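PDB 5F7V: Lmo0181 protein from Listeria monocytogenes serovar 1/2a, which binds the cyclic alpha-glucan cycloalternan and probably hands it to an ABC transporter as its membrane-anchored substrate-binding lipoprotein. Local coordinates for residues N180-V185 with P206-A211; W151-E156 with A187-S192. One frame throughout, in Å; residues are numbered along the deposited sequence.

Interaction 1: N180-V185 with P206-A211. With GLC (alpha-D-glucopyranose), chain B.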
# COMPACT_ATOMS: atom_id res chain seq x y z
N ASN A 180 1.26 -6.70 6.93
CA ASN A 180 1.74 -5.57 6.12
C ASN A 180 2.06 -4.38 6.99
O ASN A 180 3.07 -3.71 6.77
CB ASN A 180 0.72 -5.16 5.06
CG ASN A 180 1.23 -5.32 3.66
OD1 ASN A 180 1.93 -6.30 3.33
ND2 ASN A 180 0.89 -4.36 2.81
N GLU A 181 1.25 -4.14 8.01
CA GLU A 181 1.55 -3.02 8.90
C GLU A 181 2.76 -3.34 9.78
O GLU A 181 3.57 -2.49 10.13
CB GLU A 181 0.34 -2.69 9.76
CG GLU A 181 0.44 -1.32 10.42
CD GLU A 181 0.23 -0.15 9.48
OE1 GLU A 181 -0.14 -0.33 8.27
OE2 GLU A 181 0.40 0.99 9.98
N PHE A 182 2.84 -4.61 10.17
CA PHE A 182 3.82 -5.00 11.19
C PHE A 182 5.24 -4.96 10.71
O PHE A 182 6.10 -4.68 11.53
CB PHE A 182 3.49 -6.39 11.69
CG PHE A 182 4.28 -6.73 12.93
CD1 PHE A 182 4.10 -5.98 14.09
CD2 PHE A 182 5.19 -7.76 12.95
CE1 PHE A 182 4.81 -6.25 15.24
CE2 PHE A 182 5.91 -8.03 14.09
CZ PHE A 182 5.72 -7.26 15.22
N TYR A 183 5.53 -5.21 9.43
CA TYR A 183 6.96 -5.15 9.09
C TYR A 183 7.46 -3.72 9.29
O TYR A 183 8.61 -3.49 9.62
CB TYR A 183 7.32 -5.71 7.72
CG TYR A 183 6.82 -4.99 6.49
CD1 TYR A 183 7.49 -3.91 5.97
CD2 TYR A 183 5.68 -5.40 5.81
CE1 TYR A 183 7.09 -3.28 4.81
CE2 TYR A 183 5.25 -4.79 4.66
CZ TYR A 183 5.95 -3.72 4.18
OH TYR A 183 5.54 -3.14 3.01
N LYS A 184 6.59 -2.73 9.07
CA LYS A 184 6.91 -1.33 9.37
C LYS A 184 7.00 -1.04 10.86
O LYS A 184 7.96 -0.44 11.32
CB LYS A 184 5.88 -0.45 8.70
CG LYS A 184 6.01 1.01 9.05
CD LYS A 184 4.87 1.88 8.55
CE LYS A 184 3.52 1.54 9.18
NZ LYS A 184 2.43 2.29 8.50
N VAL A 185 5.98 -1.42 11.61
CA VAL A 185 5.95 -1.12 13.05
C VAL A 185 7.08 -1.85 13.79
O VAL A 185 7.70 -1.28 14.69
CB VAL A 185 4.54 -1.41 13.65
CG1 VAL A 185 4.54 -1.12 15.13
CG2 VAL A 185 3.54 -0.49 12.96
N PRO A 206 12.27 -9.98 20.77
CA PRO A 206 11.67 -9.24 21.86
C PRO A 206 11.25 -7.83 21.49
O PRO A 206 10.19 -7.37 21.94
CB PRO A 206 12.74 -9.23 22.97
CG PRO A 206 13.89 -9.93 22.43
CD PRO A 206 13.62 -10.49 21.07
N GLU A 207 12.01 -7.17 20.61
CA GLU A 207 11.61 -5.84 20.20
C GLU A 207 10.32 -5.94 19.39
O GLU A 207 9.51 -5.00 19.43
CB GLU A 207 12.73 -5.12 19.42
CG GLU A 207 13.19 -5.68 18.10
CD GLU A 207 14.23 -6.77 18.20
OE1 GLU A 207 14.44 -7.42 19.24
OE2 GLU A 207 14.86 -6.97 17.14
N ASN A 208 10.12 -7.04 18.68
CA ASN A 208 8.89 -7.22 17.90
C ASN A 208 7.72 -7.54 18.80
O ASN A 208 6.61 -7.09 18.54
CB ASN A 208 9.06 -8.32 16.85
CG ASN A 208 9.86 -7.85 15.65
OD1 ASN A 208 10.46 -6.76 15.66
ND2 ASN A 208 9.80 -8.64 14.57
N VAL A 209 7.92 -8.30 19.87
CA VAL A 209 6.85 -8.49 20.85
C VAL A 209 6.45 -7.15 21.38
O VAL A 209 5.25 -6.87 21.51
CB VAL A 209 7.28 -9.43 21.99
CG1 VAL A 209 6.20 -9.52 23.06
CG2 VAL A 209 7.64 -10.82 21.47
N GLU A 210 7.38 -6.28 21.72
CA GLU A 210 7.02 -4.95 22.23
C GLU A 210 6.26 -4.15 21.19
O GLU A 210 5.28 -3.46 21.48
CB GLU A 210 8.30 -4.24 22.65
CG GLU A 210 8.02 -2.92 23.38
CD GLU A 210 9.25 -2.21 23.90
OE1 GLU A 210 10.37 -2.44 23.38
OE2 GLU A 210 9.08 -1.47 24.92
N ALA A 211 6.69 -4.21 19.93
CA ALA A 211 6.03 -3.48 18.84
C ALA A 211 4.60 -3.93 18.63
O ALA A 211 3.68 -3.13 18.45
CB ALA A 211 6.81 -3.58 17.54
C1 GLC B . -2.39 -2.81 2.62
C2 GLC B . -3.79 -2.58 3.17
C3 GLC B . -3.93 -1.12 3.57
C4 GLC B . -2.85 -0.76 4.57
C5 GLC B . -1.46 -1.18 4.08
C6 GLC B . -0.36 -1.08 5.14
O2 GLC B . -4.78 -2.96 2.20
O3 GLC B . -5.23 -0.98 4.15
O4 GLC B . -2.81 0.67 4.77
O5 GLC B . -1.40 -2.53 3.61
O6 GLC B . -0.72 -1.91 6.24
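Glu181 OE1 accepts the hydroxyl of glucose O6 at 2.6 Å, a short bond that ties helix 179-187 to the cycloalternan in the cleft of this solute-binding protein of the periplasmic-binding-protein fold. The other carboxylate oxygen, Glu181 OE2, is met from above the carboxylate plane by Lys184 NZ at 2.8 Å, one helical turn on. That salt bridge should help keep the carboxylate turned toward the sugar, and Glu270 offers the ammonium group a second acidic partner. Asn180 adds a second grip: its ND2 donates to the ring oxygen O5 of the glucose (3.0 Å, N-H...O angle 159°), while Trp361 NE1 and Glu77 OE2 hold the two ends of the amide. A short polar side chain suits this place, since it can serve sugar and protein together.

Away from the sugar, the same helix packs on helix 206-220, and the axes of the two short segments approach to 10.2 Å at 119°. Phe182 bridges the two helices: with CG anti to the backbone N (chi1 -168°), its ring reaches across, and Leu386 of helix 382-397 packs against it too. Ala211 CB touches both Phe182 CE1 and Val185 CG1, each 4.1 Å away, and so short a side chain suits this close approach. The ring edge at Phe182 CZ meets the backbone carbonyl Asn208 O, 3.4 Å away and near the ring plane.

Interaction 2: W151-E156 with A187-S192; sequences WTWKDE and AQNGGS
Trp153 and Gln188 meet through one well-formed hydrogen bond, from the indole NE1 to the amide oxygen OE1 at 2.9 Å. The N-H points almost straight at its acceptor (166°), and OE1 lies close to the indole plane at the ring's edge. On the glutamine side the donor is tilted from the carbonyl plane. Both side chains leave their backbones alike, CG beside the backbone N and anti to the carbonyl carbon (chi1 near -67° in each). Beyond CG the glutamine runs extended, which carries its amide out to the pyrrole N-H, and its CB packs on Trp153 CZ2 at 3.9 Å. A glutamine suits this buried place because its amide serves two partners: OE1 accepts the indole N-H while NE2 donates to the backbone carbonyl of Ala277.

Asn189 approaches the six-membered end of the indole, its CB 3.8 Å from Trp153 CH2, the side chains crossing at about a right angle. Its polar end looks to other loops and helices: OD1 accepts from Asn273 ND2, and ND2 serves Glu207 O and Glu210 OE1. The broad indole thus spans both residues, while His214 stacks on it.

Each segment sits at a helix end. Thr152 occupies the N-cap of helix 153-163, and Asp155 OD2 accepts the backbone N-H of Thr152 (N to OD2 2.9 Å) on its anti lone pair. On the other side, helix 179-187 finishes in a Schellman motif with Gly190 at C-prime; glycine adopts the positive phi there easily. The contact therefore joins a helix N-terminus to a Schellman-capped helix C-terminus.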
# COMPACT_ATOMS: atom_id res chain seq x y z
N TRP A 151 7.14 13.20 17.03
CA TRP A 151 6.52 12.29 17.97
C TRP A 151 7.16 10.91 17.93
O TRP A 151 7.58 10.45 16.87
CB TRP A 151 5.07 12.15 17.56
CG TRP A 151 4.09 13.15 18.13
CD1 TRP A 151 4.34 14.30 18.81
CD2 TRP A 151 2.66 12.99 18.10
NE1 TRP A 151 3.14 14.86 19.21
CE2 TRP A 151 2.11 14.08 18.78
CE3 TRP A 151 1.81 12.00 17.57
CZ2 TRP A 151 0.71 14.20 18.96
CZ3 TRP A 151 0.40 12.15 17.73
CH2 TRP A 151 -0.07 13.23 18.42
N THR A 152 7.15 10.26 19.08
CA THR A 152 7.36 8.83 19.16
C THR A 152 6.05 8.17 19.55
O THR A 152 5.04 8.84 19.82
CB THR A 152 8.52 8.44 20.11
OG1 THR A 152 8.18 8.80 21.46
CG2 THR A 152 9.82 9.06 19.68
N TRP A 153 6.04 6.84 19.59
CA TRP A 153 4.80 6.12 19.96
C TRP A 153 4.16 6.68 21.21
O TRP A 153 2.92 6.84 21.26
CB TRP A 153 5.05 4.65 20.24
CG TRP A 153 5.47 3.84 19.05
CD1 TRP A 153 5.40 4.13 17.70
CD2 TRP A 153 5.97 2.51 19.15
NE1 TRP A 153 5.87 3.06 16.98
CE2 TRP A 153 6.24 2.05 17.83
CE3 TRP A 153 6.28 1.68 20.23
CZ2 TRP A 153 6.76 0.77 17.59
CZ3 TRP A 153 6.84 0.43 19.97
CH2 TRP A 153 7.04 0.00 18.68
N LYS A 154 4.93 7.05 22.23
CA LYS A 154 4.33 7.48 23.47
C LYS A 154 3.53 8.77 23.30
O LYS A 154 2.52 8.96 23.97
CB LYS A 154 5.36 7.67 24.56
CG LYS A 154 6.35 8.79 24.32
CD LYS A 154 7.48 8.81 25.35
CE LYS A 154 8.47 7.68 25.23
NZ LYS A 154 9.30 7.72 23.99
N ASP A 155 3.94 9.66 22.40
CA ASP A 155 3.17 10.89 22.15
C ASP A 155 1.85 10.57 21.47
O ASP A 155 0.80 11.15 21.81
CB ASP A 155 3.95 11.85 21.28
CG ASP A 155 5.27 12.22 21.89
OD1 ASP A 155 5.24 12.91 22.92
OD2 ASP A 155 6.33 11.85 21.37
N GLU A 156 1.84 9.67 20.52
CA GLU A 156 0.57 9.32 19.91
C GLU A 156 -0.31 8.52 20.85
O GLU A 156 -1.55 8.65 20.80
CB GLU A 156 0.81 8.55 18.63
CG GLU A 156 -0.48 7.98 18.13
CD GLU A 156 -0.32 7.41 16.75
OE1 GLU A 156 0.76 7.52 16.06
OE2 GLU A 156 -1.35 6.79 16.41
N ALA A 187 9.97 -2.44 12.42
CA ALA A 187 11.15 -1.62 12.10
C ALA A 187 11.22 -0.35 12.90
O ALA A 187 12.32 0.14 13.19
CB ALA A 187 11.15 -1.31 10.61
N GLN A 188 10.09 0.20 13.31
CA GLN A 188 10.10 1.35 14.22
C GLN A 188 10.67 1.08 15.61
O GLN A 188 10.94 2.00 16.37
CB GLN A 188 8.67 1.88 14.37
CG GLN A 188 8.10 2.52 13.10
CD GLN A 188 6.61 2.77 13.16
OE1 GLN A 188 5.93 2.50 14.15
NE2 GLN A 188 6.11 3.25 12.04
N ASN A 189 10.86 -0.19 15.94
CA ASN A 189 11.48 -0.66 17.17
C ASN A 189 12.76 -1.46 16.90
O ASN A 189 13.24 -2.14 17.78
CB ASN A 189 10.49 -1.48 17.99
CG ASN A 189 10.62 -1.27 19.48
OD1 ASN A 189 10.97 -0.18 19.92
ND2 ASN A 189 10.32 -2.28 20.27
N GLY A 190 13.33 -1.32 15.71
CA GLY A 190 14.61 -1.95 15.38
C GLY A 190 14.51 -3.40 15.02
O GLY A 190 15.55 -4.06 14.87
N GLY A 191 13.29 -3.87 14.78
CA GLY A 191 13.02 -5.28 14.43
C GLY A 191 12.88 -5.51 12.94
O GLY A 191 12.90 -4.59 12.14
N SER A 192 12.69 -6.76 12.58
CA SER A 192 12.48 -7.10 11.18
C SER A 192 11.79 -8.44 11.11
O SER A 192 11.65 -9.14 12.11
CB SER A 192 13.82 -7.15 10.44
OG SER A 192 14.63 -8.13 11.03

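Interactions 1 and 2 lie on the same side of the chain's centre, their own centres about 9 Å apart, and their segments alternate along the sequence: 151-156, 180-185, 187-192, 206-211. Helix 179-187 is the common element, giving interaction 1 its body and leading at its C-terminal end into the loop of interaction 2. The two contacts touch directly: Trp153 CH2 of interaction 2 packs on Ala211 CA of interaction 1, 3.6 Å away. Helices 153-163 and 206-220 thus meet beside the C-terminal end of helix 179-187, whose N-terminal part carries Asn180 and Glu181 to the sugar.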